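Local structure of thioesterase superfamily protein (Shewanella loihica, 2PRX) at residues Q39-H43 against H69-S73; N101-P107 against L140-H145; E113-E119 against V130-A136. The protein probably hydrolyses thioesters, as a member of the hotdog-fold thioesterase superfamily. One frame throughout, in Å; residues are numbered along the deposited sequence. Where two conformers were deposited one is given.

All three contacts belong to one hotdog fold, an antiparallel sheet wrapped round the long helix 59-78. Contact 1 sets that helix against strand 39-44, while contacts 2 and 3 are strand pairings within the sheet. Contacts 1 and 3 have centres 8 Å apart and touch through neighbouring strands, with His43 NE2 2.5 Å from Glu115 OE1. Contact 3 is nested inside the chain loop that contact 2 closes; their centres lie 9 Å apart, and Cys141 N is 2.8 Å from Leu134 O. Contacts 1 and 2 stay separate, their nearest atoms about 8 Å apart, and contact 2 reaches the second subunit.

Contact 1. Residues Q39-H43 against H69-S73; sequences QTIAH and HGTGS
Thr40 and Ala42 of strand 39-44 meet His69 and Ser73 of helix 59-78, the central helix of the hotdog fold, in a buried, largely polar helix-on-sheet contact. The short segments run at 143° to each other, their axes 9.0 Å apart at closest approach. Thr40 OG1 donates to Ser73 OG at 2.6 Å, and Ser73 OG in turn donates to His69 O one helical turn back, also at 2.6 Å. That carbonyl takes Ser73 N as well, and the two donors reach it from opposite faces of its plane. Ser73 OG also sits over the centre of the His69 imidazole, 3.6 Å above the ring plane. With CG anti to the backbone N (chi1 176°), His69 extends its ring to the strand, where Ile41 N meets the edge at CE1 (3.4 Å) and Ala42 CB packs against ND1 (3.7 Å). With an alanine at Ser73, the Thr40 hydroxyl would probably lose this acceptor, and the imidazole the oxygen over its centre. Beyond the two segments, Ser33 OG bonds His69 ND1, Leu116 of strand 114-122 packs on the same histidine, and Trp35 of strand 34-36 touches Thr40.

Contact 2. Residues N101-P107 against L140-H145; sequences NIDYLAP and LCARGH
Backbone hydrogen bonds carry most of the contact between Asn101-Pro107 and Leu140-His145, an antiparallel strand pair whose segment directions differ by 169°. Asn101 and His145 form one hydrogen-bonded pair, with His145 N giving to Asn101 O at 2.7 Å. Asp103 and Arg143 form the next, each bond 3.1 Å between N and O. Past the regular ladder, Cys141 O takes two donors from the same face of its plane, Leu105 N at 2.8 Å and Ala106 N at 3.2 Å, which ties the loop after the strand to its neighbour.

Weaker CA-H...O contacts fill the intervals, among them Gly144 CA to Asn101 O at 3.1 Å. Within the hotdog sheet strand 95-104 is the edge strand of the chain's own sheet and 142-150 its neighbour, but Asn101, Ile102 and Asp103 also pair antiparallel with a strand of the second subunit, so the sheet continues across the dimer. On the other flank Cys141 and Ala142 both face Leu134, a classic beta bulge.

Apolar contacts are spread along the pair. The Ala142 methyl lies 4.2 Å from Tyr104 CD1 and also meets Ile102 CG2, on the face covered by Ala63 of helix 59-78; Ile102 CG2 in turn sits over the tyrosine ring, offset toward its rim. Asn101, Asp103, Arg143 and His145 occupy the opposite face, Asn101 and His145 side by side. At the loop end the Leu105 and Leu140 side chains slant across each other, a chi1 of -173° swinging the Leu140 branch over toward Leu105. Leu105 CD1 also lies 4.0 Å from Arg143 CB.

Contact 3. Residues E113-E119 against V130-A136; sequences ELELVGE and VEIALSA
Leu116 and Leu134 meet methyl to methyl, CD1 to CD1 at 3.6 Å, on the helix-facing side of a beta hairpin in the hotdog sheet. The two side chains slant across one another. Leu116 has CG beside its backbone N (chi1 -77°), whereas Leu134 turns CG anti to its own (chi1 -178°), and the different settings bring the branches together. Leu134 CD1 also touches Leu114 CB, and Leu116 CD2 meets Ile132 CG2 at 4.2 Å, so the apolar row zigzags between the strands. At the end of the row Leu114 CD2 packs on Ala136 CB.

These side chains are set in place by a regular antiparallel ladder. Glu115 with Ser135, Val117 with Ala133 and Glu119 with Glu131 are hydrogen-bonded pairs, each joined by two N-H...O bonds; Ser135 N gives to Glu115 O at 3.0 Å. Leu116 with Leu134 and Gly118 with Ile132 are the non-hydrogen-bonded pairs between them.

Helix 59-78 covers the apolar face, with Leu65 against Leu116, and Ile66 and His69 against Ile132. Strands 39-44 and 142-150 flank the hairpin. On the face bearing Glu115, Val117 and Glu119, His43 holds the Glu115 carboxylate by a hydrogen bond, and Ile41 packs on Val117. Glu131 has weak, long ion pairs with Lys121 and Arg143, which would probably offset part of its charge; Glu131 OE2 is 6.8 Å from the like-charged Glu119 OE2. The two side chains come nearest at their roots, where Glu119 CB lies 4.0 Å from Glu131 CB.

Contact 1. Residues Q39-H43 against H69-S73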
loop_
_atom_site.group_PDB
_atom_site.type_symbol
_atom_site.label_atom_id
_atom_site.label_comp_id
_atom_site.label_asym_id
_atom_site.label_seq_id
_atom_site.Cartn_x
_atom_site.Cartn_y
_atom_site.Cartn_z
ATOM N N GLN A 39 22.120 1.721 6.666
ATOM C CA GLN A 39 20.671 1.668 6.620
ATOM C C GLN A 39 20.193 3.066 6.242
ATOM O O GLN A 39 20.883 4.095 6.258
ATOM C CB GLN A 39 20.049 1.270 7.955
ATOM C CG GLN A 39 20.449 -0.085 8.480
ATOM C CD GLN A 39 19.957 -0.365 9.885
ATOM O OE1 GLN A 39 19.101 0.346 10.410
ATOM N NE2 GLN A 39 20.488 -1.417 10.493
ATOM N N THR A 40 18.933 3.137 5.873
ATOM C CA THR A 40 18.299 4.443 5.673
ATOM C C THR A 40 17.247 4.536 6.760
ATOM O O THR A 40 17.027 3.512 7.428
ATOM C CB THR A 40 17.696 4.612 4.280
ATOM O OG1 THR A 40 16.535 3.751 4.148
ATOM C CG2 THR A 40 18.665 4.184 3.188
ATOM N N ILE A 41 16.644 5.697 6.942
ATOM C CA ILE A 41 15.628 5.894 7.967
ATOM C C ILE A 41 14.755 7.106 7.665
ATOM O O ILE A 41 15.143 8.052 6.983
ATOM C CB ILE A 41 16.269 6.044 9.364
ATOM C CG1 ILE A 41 15.297 6.194 10.523
ATOM C CG2 ILE A 41 17.266 7.199 9.342
ATOM C CD1 ILE A 41 15.816 5.801 11.878
ATOM N N ALA A 42 13.517 7.033 8.167
ATOM C CA ALA A 42 12.539 8.093 8.106
ATOM C C ALA A 42 11.577 7.965 9.286
ATOM O O ALA A 42 11.482 6.920 9.936
ATOM C CB ALA A 42 11.816 8.118 6.765
ATOM N N HIS A 43 10.895 9.072 9.492
ATOM C CA HIS A 43 9.867 9.247 10.503
ATOM C C HIS A 43 8.651 9.956 9.935
ATOM O O HIS A 43 8.777 10.775 9.021
ATOM C CB HIS A 43 10.468 10.053 11.662
ATOM C CG HIS A 43 11.506 9.289 12.420
ATOM N ND1 HIS A 43 12.857 9.438 12.163
ATOM C CD2 HIS A 43 11.415 8.381 13.422
ATOM C CE1 HIS A 43 13.545 8.657 12.972
ATOM N NE2 HIS A 43 12.704 8.007 13.744
ATOM N N HIS A 69 9.575 5.251 1.161
ATOM C CA HIS A 69 10.883 5.162 1.840
ATOM C C HIS A 69 11.776 4.175 1.105
ATOM O O HIS A 69 12.988 4.368 1.000
ATOM C CB HIS A 69 10.686 4.771 3.299
ATOM C CG HIS A 69 11.972 4.559 4.052
ATOM N ND1 HIS A 69 12.864 5.589 4.297
ATOM C CD2 HIS A 69 12.503 3.457 4.608
ATOM C CE1 HIS A 69 13.889 5.097 4.979
ATOM N NE2 HIS A 69 13.706 3.807 5.188
ATOM N N GLY A 70 11.175 3.105 0.592
ATOM C CA GLY A 70 11.871 2.005 -0.057
ATOM C C GLY A 70 12.468 2.406 -1.390
ATOM O O GLY A 70 13.539 1.974 -1.826
ATOM N N THR A 71 11.720 3.276 -2.072
ATOM C CA THR A 71 12.156 3.821 -3.346
ATOM C C THR A 71 13.227 4.870 -3.059
ATOM O O THR A 71 14.239 4.901 -3.745
ATOM C CB THR A 71 11.006 4.435 -4.151
ATOM O OG1 THR A 71 10.152 3.393 -4.645
ATOM C CG2 THR A 71 11.547 5.171 -5.368
ATOM N N GLY A 72 12.945 5.689 -2.042
ATOM C CA GLY A 72 13.943 6.677 -1.625
ATOM C C GLY A 72 15.245 5.935 -1.330
ATOM O O GLY A 72 16.309 6.237 -1.878
ATOM N N SER A 73 15.137 4.936 -0.461
ATOM C CA SER A 73 16.267 4.087 -0.125
ATOM C C SER A 73 16.947 3.526 -1.372
ATOM O O SER A 73 18.176 3.487 -1.428
ATOM C CB SER A 73 15.849 2.902 0.748
ATOM O OG SER A 73 15.177 3.314 1.916
#

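Contact 2. Residues N101-P107 against L140-H145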
loop_
_atom_site.group_PDB
_atom_site.type_symbol
_atom_site.label_atom_id
_atom_site.label_comp_id
_atom_site.label_asym_id
_atom_site.label_seq_id
_atom_site.Cartn_x
_atom_site.Cartn_y
_atom_site.Cartn_z
ATOM N N ASN A 101 5.776 -6.378 -1.145
ATOM C CA ASN A 101 5.178 -7.370 -0.284
ATOM C C ASN A 101 5.270 -6.911 1.157
ATOM O O ASN A 101 6.290 -6.501 1.710
ATOM C CB ASN A 101 5.820 -8.736 -0.517
ATOM C CG ASN A 101 5.801 -9.010 -2.016
ATOM O OD1 ASN A 101 4.803 -8.691 -2.662
ATOM N ND2 ASN A 101 6.880 -9.573 -2.531
ATOM N N ILE A 102 4.110 -6.920 1.804
ATOM C CA ILE A 102 4.013 -6.376 3.140
ATOM C C ILE A 102 3.167 -7.274 4.052
ATOM O O ILE A 102 2.032 -7.575 3.692
ATOM C CB ILE A 102 3.421 -4.958 3.140
ATOM C CG1 ILE A 102 4.112 -3.994 2.176
ATOM C CG2 ILE A 102 3.402 -4.375 4.544
ATOM C CD1 ILE A 102 3.443 -2.650 2.019
ATOM N N ASP A 103 3.703 -7.681 5.171
ATOM C CA ASP A 103 3.229 -8.386 6.322
ATOM C C ASP A 103 2.940 -7.390 7.445
ATOM O O ASP A 103 3.822 -6.665 7.911
ATOM C CB ASP A 103 4.257 -9.414 6.809
ATOM C CG ASP A 103 4.751 -10.244 5.631
ATOM O OD1 ASP A 103 3.941 -11.078 5.168
ATOM O OD2 ASP A 103 5.902 -10.032 5.183
ATOM N N TYR A 104 1.693 -7.393 7.869
ATOM C CA TYR A 104 1.184 -6.552 8.936
ATOM C C TYR A 104 1.274 -7.278 10.264
ATOM O O TYR A 104 0.478 -8.123 10.636
ATOM C CB TYR A 104 -0.240 -6.141 8.560
ATOM C CG TYR A 104 -0.241 -5.171 7.399
ATOM C CD1 TYR A 104 -0.117 -3.801 7.621
ATOM C CD2 TYR A 104 -0.335 -5.611 6.100
ATOM C CE1 TYR A 104 -0.110 -2.917 6.556
ATOM C CE2 TYR A 104 -0.334 -4.744 5.031
ATOM C CZ TYR A 104 -0.217 -3.384 5.263
ATOM O OH TYR A 104 -0.218 -2.518 4.194
ATOM N N LEU A 105 2.303 -6.961 11.041
ATOM C CA LEU A 105 2.668 -7.741 12.210
ATOM C C LEU A 105 1.877 -7.346 13.443
ATOM O O LEU A 105 1.716 -8.150 14.366
ATOM C CB LEU A 105 4.195 -7.602 12.437
ATOM C CG LEU A 105 5.047 -8.055 11.255
ATOM C CD1 LEU A 105 6.541 -7.862 11.505
ATOM C CD2 LEU A 105 4.773 -9.515 10.922
ATOM N N ALA A 106 1.380 -6.109 13.471
ATOM C CA ALA A 106 0.558 -5.639 14.580
ATOM C C ALA A 106 -0.217 -4.386 14.206
ATOM O O ALA A 106 0.095 -3.695 13.232
ATOM C CB ALA A 106 1.430 -5.367 15.805
ATOM N N PRO A 107 -1.249 -4.063 14.983
ATOM C CA PRO A 107 -1.942 -2.789 14.777
ATOM C C PRO A 107 -1.009 -1.615 15.122
ATOM O O PRO A 107 -0.209 -1.715 16.059
ATOM C CB PRO A 107 -3.112 -2.832 15.743
ATOM C CG PRO A 107 -3.062 -4.133 16.462
ATOM C CD PRO A 107 -1.827 -4.864 16.070
ATOM N N LEU A 140 7.657 -3.158 16.240
ATOM C CA LEU A 140 7.504 -3.436 14.819
ATOM C C LEU A 140 6.032 -3.621 14.463
ATOM O O LEU A 140 5.344 -4.442 15.074
ATOM C CB LEU A 140 8.263 -4.701 14.449
ATOM C CG LEU A 140 8.395 -5.112 12.996
ATOM C CD1 LEU A 140 9.096 -4.031 12.186
ATOM C CD2 LEU A 140 9.147 -6.438 12.911
ATOM N N CYS A 141 5.539 -2.824 13.513
ATOM C CA CYS A 141 4.139 -3.000 13.114
ATOM C C CYS A 141 4.028 -3.628 11.746
ATOM O O CYS A 141 3.069 -4.330 11.405
ATOM C CB CYS A 141 3.448 -1.629 13.167
ATOM S SG CYS A 141 3.324 -0.877 14.798
ATOM N N ALA A 142 5.010 -3.432 10.863
ATOM C CA ALA A 142 4.907 -4.057 9.550
ATOM C C ALA A 142 6.273 -4.169 8.884
ATOM O O ALA A 142 7.090 -3.241 8.920
ATOM C CB ALA A 142 3.928 -3.261 8.698
ATOM N N ARG A 143 6.535 -5.311 8.297
ATOM C CA ARG A 143 7.697 -5.670 7.512
ATOM C C ARG A 143 7.336 -5.597 6.027
ATOM O O ARG A 143 6.421 -6.317 5.636
ATOM C CB ARG A 143 8.122 -7.067 7.913
ATOM C CG ARG A 143 9.546 -7.522 7.819
ATOM C CD ARG A 143 10.560 -6.627 8.478
ATOM N NE ARG A 143 11.629 -7.485 9.017
ATOM C CZ ARG A 143 12.440 -7.120 9.995
ATOM N NH1 ARG A 143 12.353 -5.925 10.570
ATOM N NH2 ARG A 143 13.380 -7.960 10.420
ATOM N N GLY A 144 8.010 -4.804 5.218
ATOM C CA GLY A 144 7.850 -4.751 3.778
ATOM C C GLY A 144 9.096 -5.241 3.044
ATOM O O GLY A 144 10.219 -5.021 3.508
ATOM N N HIS A 145 8.916 -5.914 1.929
ATOM C CA HIS A 145 9.911 -6.382 0.988
ATOM C C HIS A 145 9.665 -5.742 -0.375
ATOM O O HIS A 145 8.643 -5.817 -1.032
ATOM C CB HIS A 145 9.980 -7.910 0.830
ATOM C CG HIS A 145 10.930 -8.315 -0.271
ATOM N ND1 HIS A 145 12.285 -8.427 -0.056
ATOM C CD2 HIS A 145 10.752 -8.615 -1.579
ATOM C CE1 HIS A 145 12.889 -8.788 -1.166
ATOM N NE2 HIS A 145 11.981 -8.907 -2.118
#

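Contact 3. Residues E113-E119 against V130-A136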
loop_
_atom_site.group_PDB
_atom_site.type_symbol
_atom_site.label_atom_id
_atom_site.label_comp_id
_atom_site.label_asym_id
_atom_site.label_seq_id
_atom_site.Cartn_x
_atom_site.Cartn_y
_atom_site.Cartn_z
ATOM N N GLU A 113 4.663 9.108 16.528
ATOM C CA GLU A 113 5.639 9.212 15.443
ATOM C C GLU A 113 6.041 7.860 14.907
ATOM O O GLU A 113 6.443 6.956 15.658
ATOM C CB GLU A 113 6.844 9.974 16.023
ATOM C CG GLU A 113 7.958 10.291 15.057
ATOM C CD GLU A 113 9.255 10.698 15.766
ATOM O OE1 GLU A 113 10.020 9.799 16.169
ATOM O OE2 GLU A 113 9.505 11.908 15.924
ATOM N N LEU A 114 5.949 7.617 13.599
ATOM C CA LEU A 114 6.286 6.310 13.066
ATOM C C LEU A 114 7.726 6.291 12.548
ATOM O O LEU A 114 8.119 7.222 11.862
ATOM C CB LEU A 114 5.343 5.922 11.924
ATOM C CG LEU A 114 3.841 6.122 12.189
ATOM C CD1 LEU A 114 3.027 6.066 10.911
ATOM C CD2 LEU A 114 3.330 5.087 13.188
ATOM N N GLU A 115 8.475 5.241 12.871
ATOM C CA GLU A 115 9.845 5.170 12.345
ATOM C C GLU A 115 9.953 4.118 11.252
ATOM O O GLU A 115 9.495 2.980 11.347
ATOM C CB GLU A 115 10.844 4.947 13.484
ATOM C CG GLU A 115 12.300 4.859 13.084
ATOM C CD GLU A 115 13.292 4.841 14.230
ATOM O OE1 GLU A 115 13.590 5.922 14.797
ATOM O OE2 GLU A 115 13.821 3.757 14.593
ATOM N N LEU A 116 10.576 4.488 10.149
ATOM C CA LEU A 116 10.853 3.638 9.020
ATOM C C LEU A 116 12.354 3.486 8.770
ATOM O O LEU A 116 13.000 4.504 8.519
ATOM C CB LEU A 116 10.234 4.219 7.740
ATOM C CG LEU A 116 8.721 4.016 7.607
ATOM C CD1 LEU A 116 8.009 5.186 8.263
ATOM C CD2 LEU A 116 8.322 3.851 6.152
ATOM N N VAL A 117 12.829 2.261 8.846
ATOM C CA VAL A 117 14.221 1.899 8.623
ATOM C C VAL A 117 14.343 0.908 7.472
ATOM O O VAL A 117 13.653 -0.106 7.429
ATOM C CB VAL A 117 14.883 1.282 9.872
ATOM C CG1 VAL A 117 16.364 1.029 9.620
ATOM C CG2 VAL A 117 14.713 2.161 11.100
ATOM N N GLY A 118 15.256 1.162 6.537
ATOM C CA GLY A 118 15.472 0.316 5.405
ATOM C C GLY A 118 16.791 -0.447 5.451
ATOM O O GLY A 118 17.833 0.118 5.824
ATOM N N GLU A 119 16.704 -1.715 5.086
ATOM C CA GLU A 119 17.844 -2.599 4.871
ATOM C C GLU A 119 18.092 -2.773 3.381
ATOM O O GLU A 119 17.219 -3.144 2.608
ATOM C CB GLU A 119 17.619 -3.934 5.563
ATOM C CG GLU A 119 18.727 -4.940 5.607
ATOM C CD GLU A 119 20.131 -4.422 5.391
ATOM O OE1 GLU A 119 20.384 -3.228 5.712
ATOM O OE2 GLU A 119 20.971 -5.198 4.886
ATOM N N VAL A 130 15.044 -4.149 -1.217
ATOM C CA VAL A 130 15.116 -3.429 0.046
ATOM C C VAL A 130 14.175 -4.031 1.086
ATOM O O VAL A 130 13.057 -4.381 0.706
ATOM C CB VAL A 130 14.752 -1.937 -0.058
ATOM C CG1 VAL A 130 15.245 -1.247 1.210
ATOM C CG2 VAL A 130 15.286 -1.249 -1.299
ATOM N N GLU A 131 14.625 -4.096 2.327
ATOM C CA GLU A 131 13.739 -4.520 3.418
ATOM C C GLU A 131 13.476 -3.350 4.356
ATOM O O GLU A 131 14.394 -2.676 4.827
ATOM C CB GLU A 131 14.338 -5.711 4.140
ATOM C CG GLU A 131 13.718 -6.055 5.477
ATOM C CD GLU A 131 14.368 -7.256 6.132
ATOM O OE1 GLU A 131 14.379 -8.337 5.497
ATOM O OE2 GLU A 131 14.878 -7.152 7.266
ATOM N N ILE A 132 12.215 -3.072 4.631
ATOM C CA ILE A 132 11.759 -1.902 5.354
ATOM C C ILE A 132 10.944 -2.398 6.556
ATOM O O ILE A 132 10.248 -3.403 6.452
ATOM C CB ILE A 132 10.885 -0.964 4.510
ATOM C CG1 ILE A 132 11.531 -0.481 3.200
ATOM C CG2 ILE A 132 10.368 0.231 5.319
ATOM C CD1 ILE A 132 11.161 -1.377 2.024
ATOM N N ALA A 133 11.094 -1.700 7.665
ATOM C CA ALA A 133 10.436 -2.015 8.922
ATOM C C ALA A 133 9.777 -0.748 9.425
ATOM O O ALA A 133 10.465 0.232 9.733
ATOM C CB ALA A 133 11.411 -2.551 9.954
ATOM N N LEU A 134 8.457 -0.753 9.542
ATOM C CA LEU A 134 7.813 0.373 10.205
ATOM C C LEU A 134 7.451 0.006 11.644
ATOM O O LEU A 134 6.852 -1.055 11.823
ATOM C CB LEU A 134 6.559 0.829 9.472
ATOM C CG LEU A 134 5.825 2.040 10.052
ATOM C CD1 LEU A 134 5.310 2.926 8.931
ATOM C CD2 LEU A 134 4.670 1.637 10.959
ATOM N N SER A 135 7.798 0.894 12.560
ATOM C CA SER A 135 7.595 0.851 13.982
ATOM C C SER A 135 6.834 2.063 14.525
ATOM O O SER A 135 6.774 3.118 13.894
ATOM C CB SER A 135 8.953 0.750 14.681
ATOM O OG SER A 135 9.802 -0.227 14.092
ATOM N N ALA A 136 6.279 1.874 15.683
ATOM C CA ALA A 136 5.584 2.567 16.725
ATOM C C ALA A 136 5.548 1.611 17.933
ATOM O O ALA A 136 5.203 1.937 19.052
ATOM C CB ALA A 136 4.201 3.025 16.307
#